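Local coordinates for heavy-metal chelation domain-containing protein (PDB 3NPG) that is of unknown function but probably belongs to a family of heavy-metal-chelating proteins, with a Rossmann-like domain in its second half, at residues 47-52 against 171-176; 122-127 against 138-143; 193-198 against 213-218. One frame throughout, in Å; residues are numbered along the deposited sequence.

In the fold
The three contacts meet around the C-terminal end of strand 167-171 in the larger mixed sheet. Contact 2 closes a beta-alpha-beta unit on one flank, contact 3 pairs two parallel strands on the other, and contact 1 sets the following turn against the smaller antiparallel sheet. The centre of contact 1 lies about 14 Å from that of contact 2 and about 12 Å from that of contact 3. Ser-171 N probably bonds to Ile-122 O at 2.8 Å, joining contacts 1 and 2; Ala-172 N probably bonds to Thr-196 O at 2.6 Å, joining contacts 1 and 3. Bound acetate, probably from the crystallisation liquor, lies about 4 Å from the Met-49 side chain and about 3 Å from that of Pro-198.

Contact 1: 47-52 against 171-176; sequences VAMTLP and SASCIV
Val-176 has the largest share of this contact, reaching strand 47-49 and the loop after it with both of its methyls. CG2 sits 3.7 Å from Leu-51 CD1, the two side chains meeting at an angle, and also packs against the carbonyl of Met-49, with CG2 3.6 Å from Met-49 O. The other branch, Val-176 CG1, touches Ala-48 CB at 3.9 Å. A chi1 of -79° turns CG2 toward Met-49 O and Leu-51 while CG1 is left facing Ala-48.

Farther along, selenomethionine Met-49 runs out extended from the strand and bends only at its last torsion; its SE lies 3.9 Å from Ser-173 CB. Leu-51 also approaches this serine, its CD2 coming within 4.3 Å of Ser-173 CB. The joint between the segments is thus one of apolar packing.

What positions these groups is a type I turn from Ser-171 to Cys-174, closed by Cys-174 N bonding to Ser-171 O at 3.0 Å. The hydroxyls of Ser-171 and Ser-173 are also hydrogen-bonded to each other, OG to OG at 3.1 Å.

Helix 79-96 packs alongside, Val-86 touching both Ala-48 and Val-176, while Tyr-32 of the adjacent strand 32-38 lies against Met-49. The contact therefore sits between the three-stranded sheet, that helix and the turn leading from strand 167-171 into helix 174-177.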
# COMPACT_ATOMS: atom_id res chain seq x y z
N VAL A 47 6.11 22.08 12.88
CA VAL A 47 5.65 20.74 12.54
C VAL A 47 5.89 20.40 11.08
O VAL A 47 5.98 21.29 10.25
CB VAL A 47 4.16 20.49 12.96
CG1 VAL A 47 4.00 20.52 14.47
CG2 VAL A 47 3.22 21.48 12.28
N ALA A 48 6.01 19.10 10.78
CA ALA A 48 6.15 18.60 9.42
C ALA A 48 5.47 17.25 9.32
O ALA A 48 5.74 16.37 10.14
CB ALA A 48 7.62 18.47 9.04
N MSE A 49 4.50 17.12 8.39
CA MSE A 49 3.71 15.89 8.25
C MSE A 49 4.58 14.65 8.06
O MSE A 49 5.42 14.61 7.16
CB MSE A 49 2.69 16.01 7.11
CG MSE A 49 1.77 14.82 7.01
SE MSE A 49 0.57 14.95 5.53
CE MSE A 49 -0.96 15.67 6.47
N THR A 50 4.34 13.63 8.89
CA THR A 50 5.03 12.35 8.78
C THR A 50 4.36 11.52 7.71
O THR A 50 3.13 11.41 7.69
CB THR A 50 5.04 11.64 10.15
OG1 THR A 50 5.58 12.52 11.13
CG2 THR A 50 5.83 10.35 10.13
N LEU A 51 5.16 10.99 6.77
CA LEU A 51 4.65 10.17 5.68
C LEU A 51 5.17 8.74 5.85
O LEU A 51 6.25 8.40 5.34
CB LEU A 51 5.08 10.76 4.32
CG LEU A 51 4.72 12.23 4.08
CD1 LEU A 51 5.48 12.78 2.91
CD2 LEU A 51 3.22 12.41 3.87
N PRO A 52 4.47 7.90 6.68
CA PRO A 52 4.99 6.55 6.95
C PRO A 52 5.11 5.67 5.72
O PRO A 52 5.98 4.81 5.67
CB PRO A 52 3.98 5.98 7.96
CG PRO A 52 2.74 6.81 7.77
CD PRO A 52 3.22 8.17 7.41
N SER A 171 -0.54 20.29 -1.23
CA SER A 171 -0.37 19.99 0.18
C SER A 171 1.06 20.28 0.58
O SER A 171 1.99 19.91 -0.15
CB SER A 171 -0.70 18.53 0.46
OG SER A 171 -0.49 18.20 1.83
N ALA A 172 1.25 20.98 1.71
CA ALA A 172 2.57 21.38 2.19
C ALA A 172 3.51 20.17 2.42
O ALA A 172 4.72 20.35 2.59
CB ALA A 172 2.44 22.20 3.45
N SER A 173 2.95 18.94 2.35
CA SER A 173 3.72 17.70 2.48
C SER A 173 4.62 17.48 1.25
O SER A 173 5.50 16.62 1.29
CB SER A 173 2.79 16.51 2.67
OG SER A 173 1.94 16.32 1.56
N CYS A 174 4.44 18.29 0.19
CA CYS A 174 5.29 18.23 -1.00
C CYS A 174 6.71 18.75 -0.67
O CYS A 174 7.65 18.51 -1.42
CB CYS A 174 4.67 19.00 -2.17
SG CYS A 174 4.51 20.78 -1.90
N ILE A 175 6.85 19.40 0.50
CA ILE A 175 8.14 19.89 0.99
C ILE A 175 8.95 18.71 1.60
O ILE A 175 10.15 18.59 1.32
CB ILE A 175 7.93 21.06 2.00
CG1 ILE A 175 7.21 22.26 1.33
CG2 ILE A 175 9.27 21.49 2.62
CD1 ILE A 175 6.70 23.35 2.32
N VAL A 176 8.29 17.83 2.37
CA VAL A 176 8.96 16.69 3.00
C VAL A 176 9.29 15.54 2.03
O VAL A 176 10.32 14.88 2.20
CB VAL A 176 8.25 16.19 4.31
CG1 VAL A 176 8.60 17.08 5.49
CG2 VAL A 176 6.75 16.09 4.13

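Contact 2: 122-127 against 138-143; sequences IGNMPP and VYVFER
Gly-123 and Asn-124 give two successive backbone N-H groups to segment 138-143. The first belongs to the parallel bridge between Ile-122 and Phe-141: Gly-123 N bonds to Phe-141 O at 2.8 Å, almost in line with the carbonyl. The second goes to a side chain, with Asn-124 N bonded to Glu-142 OE1 at 2.6 Å and the N-H...O angle nearly straight at 169°. The side chain of Glu-142 starts out with CG opposite the backbone N (chi1 -175°) and then folds at chi2, which turns the carboxylate back to the loop. Its other oxygen, OE2, accepts from Asn-144 N and more weakly from Arg-143 N, a second grip that probably keeps the carboxylate from rotating.

Van der Waals contacts flank these bonds. Ile-122 CG1 makes an apolar contact with the Phe-141 ring, obliquely, 4.3 Å from CD2, and Val-140 CG1 lies 3.8 Å from Asn-124 OD1. The amide of Asn-124 has its main partner farther on, ND2 donating to Leu-147 O.

Backbone angles set the turn: Gly-123 has phi 99°, where a side chain would press on the preceding carbonyl oxygen. Strand 118-122, this glycine loop, helix 126-132 and strand 137-141 form the beta-alpha-beta unit of a Rossmann-like fold. Glu-142, at the C-terminal end of the second strand, stands where classical dinucleotide-binding domains often carry an acidic residue, here bonded to the loop itself.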
# COMPACT_ATOMS: atom_id res chain seq x y z
N ILE A 122 -2.98 18.94 -5.39
CA ILE A 122 -2.02 17.90 -5.01
C ILE A 122 -2.20 17.56 -3.53
O ILE A 122 -2.01 18.43 -2.67
CB ILE A 122 -0.57 18.32 -5.37
CG1 ILE A 122 -0.44 18.58 -6.89
CG2 ILE A 122 0.44 17.27 -4.91
CD1 ILE A 122 0.36 19.77 -7.23
N GLY A 123 -2.65 16.35 -3.26
CA GLY A 123 -3.01 15.92 -1.92
C GLY A 123 -4.51 16.01 -1.72
O GLY A 123 -5.08 17.10 -1.85
N ASN A 124 -5.17 14.87 -1.50
CA ASN A 124 -6.62 14.82 -1.37
C ASN A 124 -7.10 15.50 -0.08
O ASN A 124 -6.95 14.95 1.02
CB ASN A 124 -7.14 13.39 -1.46
CG ASN A 124 -8.64 13.28 -1.65
OD1 ASN A 124 -9.32 14.23 -2.06
ND2 ASN A 124 -9.18 12.11 -1.39
N MSE A 125 -7.64 16.72 -0.22
CA MSE A 125 -8.20 17.49 0.89
C MSE A 125 -9.72 17.62 0.68
O MSE A 125 -10.18 18.51 -0.05
CB MSE A 125 -7.51 18.87 1.01
CG MSE A 125 -7.08 19.46 -0.36
SE MSE A 125 -5.61 20.74 -0.26
CE MSE A 125 -4.29 19.63 0.63
N PRO A 126 -10.52 16.65 1.22
CA PRO A 126 -11.97 16.64 0.92
C PRO A 126 -12.73 17.98 1.08
O PRO A 126 -13.50 18.32 0.18
CB PRO A 126 -12.51 15.54 1.83
CG PRO A 126 -11.36 14.61 2.01
CD PRO A 126 -10.13 15.48 2.03
N PRO A 127 -12.54 18.77 2.19
CA PRO A 127 -13.28 20.05 2.29
C PRO A 127 -12.94 21.03 1.16
O PRO A 127 -13.85 21.65 0.60
CB PRO A 127 -12.87 20.59 3.67
CG PRO A 127 -11.59 19.90 3.99
CD PRO A 127 -11.69 18.55 3.38
N VAL A 138 -11.59 20.77 -11.61
CA VAL A 138 -10.59 20.33 -10.63
C VAL A 138 -9.95 18.98 -11.01
O VAL A 138 -10.64 18.07 -11.49
CB VAL A 138 -11.19 20.31 -9.19
CG1 VAL A 138 -10.18 19.81 -8.18
CG2 VAL A 138 -11.71 21.70 -8.80
N TYR A 139 -8.62 18.86 -10.78
CA TYR A 139 -7.86 17.62 -10.98
C TYR A 139 -7.13 17.28 -9.69
O TYR A 139 -6.20 18.00 -9.30
CB TYR A 139 -6.84 17.78 -12.14
CG TYR A 139 -7.49 17.93 -13.50
CD1 TYR A 139 -7.85 19.19 -13.98
CD2 TYR A 139 -7.71 16.83 -14.31
CE1 TYR A 139 -8.46 19.34 -15.23
CE2 TYR A 139 -8.31 16.97 -15.57
CZ TYR A 139 -8.69 18.22 -16.02
OH TYR A 139 -9.27 18.36 -17.25
N VAL A 140 -7.61 16.24 -8.97
CA VAL A 140 -7.03 15.86 -7.67
C VAL A 140 -6.00 14.74 -7.84
O VAL A 140 -6.28 13.73 -8.49
CB VAL A 140 -8.13 15.49 -6.62
CG1 VAL A 140 -7.53 15.36 -5.22
CG2 VAL A 140 -9.25 16.51 -6.63
N PHE A 141 -4.80 14.91 -7.25
CA PHE A 141 -3.73 13.92 -7.32
C PHE A 141 -3.36 13.43 -5.93
O PHE A 141 -3.04 14.25 -5.06
CB PHE A 141 -2.49 14.50 -8.03
CG PHE A 141 -2.78 15.10 -9.38
CD1 PHE A 141 -2.81 14.31 -10.52
CD2 PHE A 141 -3.02 16.46 -9.52
CE1 PHE A 141 -3.09 14.86 -11.77
CE2 PHE A 141 -3.31 17.02 -10.77
CZ PHE A 141 -3.34 16.21 -11.89
N GLU A 142 -3.40 12.12 -5.71
CA GLU A 142 -3.05 11.55 -4.41
C GLU A 142 -2.04 10.41 -4.55
O GLU A 142 -2.22 9.52 -5.39
CB GLU A 142 -4.31 11.11 -3.64
CG GLU A 142 -4.04 10.61 -2.23
CD GLU A 142 -3.29 11.58 -1.33
OE1 GLU A 142 -3.86 12.63 -0.98
OE2 GLU A 142 -2.15 11.25 -0.93
N ARG A 143 -0.99 10.45 -3.74
CA ARG A 143 0.06 9.44 -3.74
C ARG A 143 -0.25 8.30 -2.74
O ARG A 143 -0.01 7.13 -3.05
CB ARG A 143 1.41 10.11 -3.41
CG ARG A 143 2.60 9.21 -3.61
CD ARG A 143 3.90 9.97 -3.56
NE ARG A 143 5.03 9.09 -3.27
CZ ARG A 143 5.71 8.43 -4.20
NH1 ARG A 143 5.43 8.59 -5.48
NH2 ARG A 143 6.72 7.64 -3.85

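Contact 3: 193-198 against 213-218; sequences IVITGP and THLASM
Thr-213 holds OG1 between its own backbone N and carbonyl carbon (chi1 58°), and this turns the hydroxyl to Ile-193, whose N donates to it at 2.9 Å. At the far end Ser-217 takes a different setting, OG opposite the backbone N (chi1 -165°), and gives its hydroxyl proton to Gly-197 O at 3.0 Å, from above the carbonyl plane.

Between these side-chain links runs a ladder of parallel pairing. Ile-193 O accepts two neighbouring amides: Thr-213 N, in the carbonyl plane on a lone pair, and His-214 N, tilted from that plane. Farther on Ile-195 N bonds weakly to His-214 O, Ala-216 N reaches Ile-195 O at 3.0 Å, and Gly-197 N meets Ala-216 O at 2.8 Å. The same Ala-216 O receives a CA-H...O contact from Thr-196 CA. Thr-213 OG1 is also hydrogen-bonded to His-214 ND1, 3.1 Å away, which probably steadies the imidazole. With a valine in place of Thr-213, the N-H of Ile-193 and the ND1 of His-214 would probably lose this partner, and the imidazole is likely to be freer to turn.

Side chains pack by face. Val-194 CG1 touches Ala-216 CB at 4.0 Å, and on the reverse face Ile-195 CB meets Leu-215 CD2 at 3.8 Å. Past the strand, the ring of Pro-198 lies beside the bent chain of selenomethionine Met-218, CG to CE 3.9 Å.

Helix 107-112 covers the face carrying Val-194, Thr-196 and His-214. Strand 192-196 pairs on its other edge with strand 167-171, and strand 214-220 is flanked on its other side by antiparallel strand 242-248, one of the two outermost strands of the sheet within the chain.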
# COMPACT_ATOMS: atom_id res chain seq x y z
N ILE A 193 -0.19 29.68 -7.07
CA ILE A 193 0.34 28.44 -6.47
C ILE A 193 0.31 28.54 -4.95
O ILE A 193 1.05 29.34 -4.37
CB ILE A 193 1.76 28.09 -7.02
CG1 ILE A 193 1.74 27.97 -8.57
CG2 ILE A 193 2.30 26.81 -6.36
CD1 ILE A 193 3.06 27.89 -9.19
N VAL A 194 -0.58 27.77 -4.31
CA VAL A 194 -0.76 27.81 -2.86
C VAL A 194 -0.22 26.53 -2.21
O VAL A 194 -0.66 25.43 -2.55
CB VAL A 194 -2.25 28.05 -2.47
CG1 VAL A 194 -2.40 28.27 -0.97
CG2 VAL A 194 -2.84 29.21 -3.25
N ILE A 195 0.71 26.68 -1.26
CA ILE A 195 1.24 25.55 -0.49
C ILE A 195 0.51 25.52 0.86
O ILE A 195 0.72 26.40 1.69
CB ILE A 195 2.80 25.64 -0.33
CG1 ILE A 195 3.51 25.86 -1.71
CG2 ILE A 195 3.37 24.43 0.41
CD1 ILE A 195 3.18 24.79 -2.82
N THR A 196 -0.45 24.59 1.01
CA THR A 196 -1.34 24.56 2.17
C THR A 196 -1.06 23.42 3.14
O THR A 196 -0.80 22.30 2.73
CB THR A 196 -2.82 24.61 1.72
OG1 THR A 196 -3.65 24.76 2.87
CG2 THR A 196 -3.23 23.38 0.93
N GLY A 197 -1.21 23.72 4.44
CA GLY A 197 -1.04 22.73 5.50
C GLY A 197 -0.07 23.16 6.59
O GLY A 197 0.77 24.04 6.38
N PRO A 198 -0.12 22.47 7.76
CA PRO A 198 0.82 22.83 8.86
C PRO A 198 2.31 22.71 8.49
O PRO A 198 3.14 23.35 9.13
CB PRO A 198 0.43 21.85 9.98
CG PRO A 198 -0.96 21.45 9.68
CD PRO A 198 -1.07 21.43 8.18
N THR A 213 3.04 31.50 -4.83
CA THR A 213 2.44 32.83 -4.65
C THR A 213 1.96 33.06 -3.22
O THR A 213 2.06 34.17 -2.71
CB THR A 213 1.33 33.05 -5.67
OG1 THR A 213 0.35 32.02 -5.52
CG2 THR A 213 1.86 33.08 -7.11
N HIS A 214 1.42 32.01 -2.57
CA HIS A 214 0.87 32.11 -1.22
C HIS A 214 1.31 30.93 -0.35
O HIS A 214 1.64 29.86 -0.87
CB HIS A 214 -0.67 32.18 -1.26
CG HIS A 214 -1.21 33.38 -1.96
ND1 HIS A 214 -1.29 33.44 -3.34
CD2 HIS A 214 -1.74 34.52 -1.45
CE1 HIS A 214 -1.81 34.62 -3.62
NE2 HIS A 214 -2.11 35.30 -2.52
N LEU A 215 1.25 31.12 0.97
CA LEU A 215 1.48 30.07 1.95
C LEU A 215 0.29 30.01 2.89
O LEU A 215 -0.01 31.00 3.57
CB LEU A 215 2.77 30.34 2.75
CG LEU A 215 4.08 29.83 2.12
CD1 LEU A 215 5.28 30.39 2.84
CD2 LEU A 215 4.13 28.30 2.10
N ALA A 216 -0.46 28.90 2.87
CA ALA A 216 -1.60 28.71 3.75
C ALA A 216 -1.26 27.72 4.86
O ALA A 216 -1.16 26.52 4.61
CB ALA A 216 -2.80 28.22 2.97
N SER A 217 -0.99 28.24 6.06
CA SER A 217 -0.58 27.40 7.17
C SER A 217 -1.25 27.87 8.47
O SER A 217 -2.26 28.57 8.43
CB SER A 217 0.93 27.42 7.32
OG SER A 217 1.38 26.37 8.16
N MSE A 218 -0.70 27.45 9.64
CA MSE A 218 -1.24 27.81 10.95
C MSE A 218 -0.14 28.01 11.99
O MSE A 218 0.87 27.30 11.97
CB MSE A 218 -2.26 26.77 11.42
CG MSE A 218 -1.66 25.37 11.63
SE MSE A 218 -3.01 24.02 11.81
CE MSE A 218 -3.79 24.09 9.97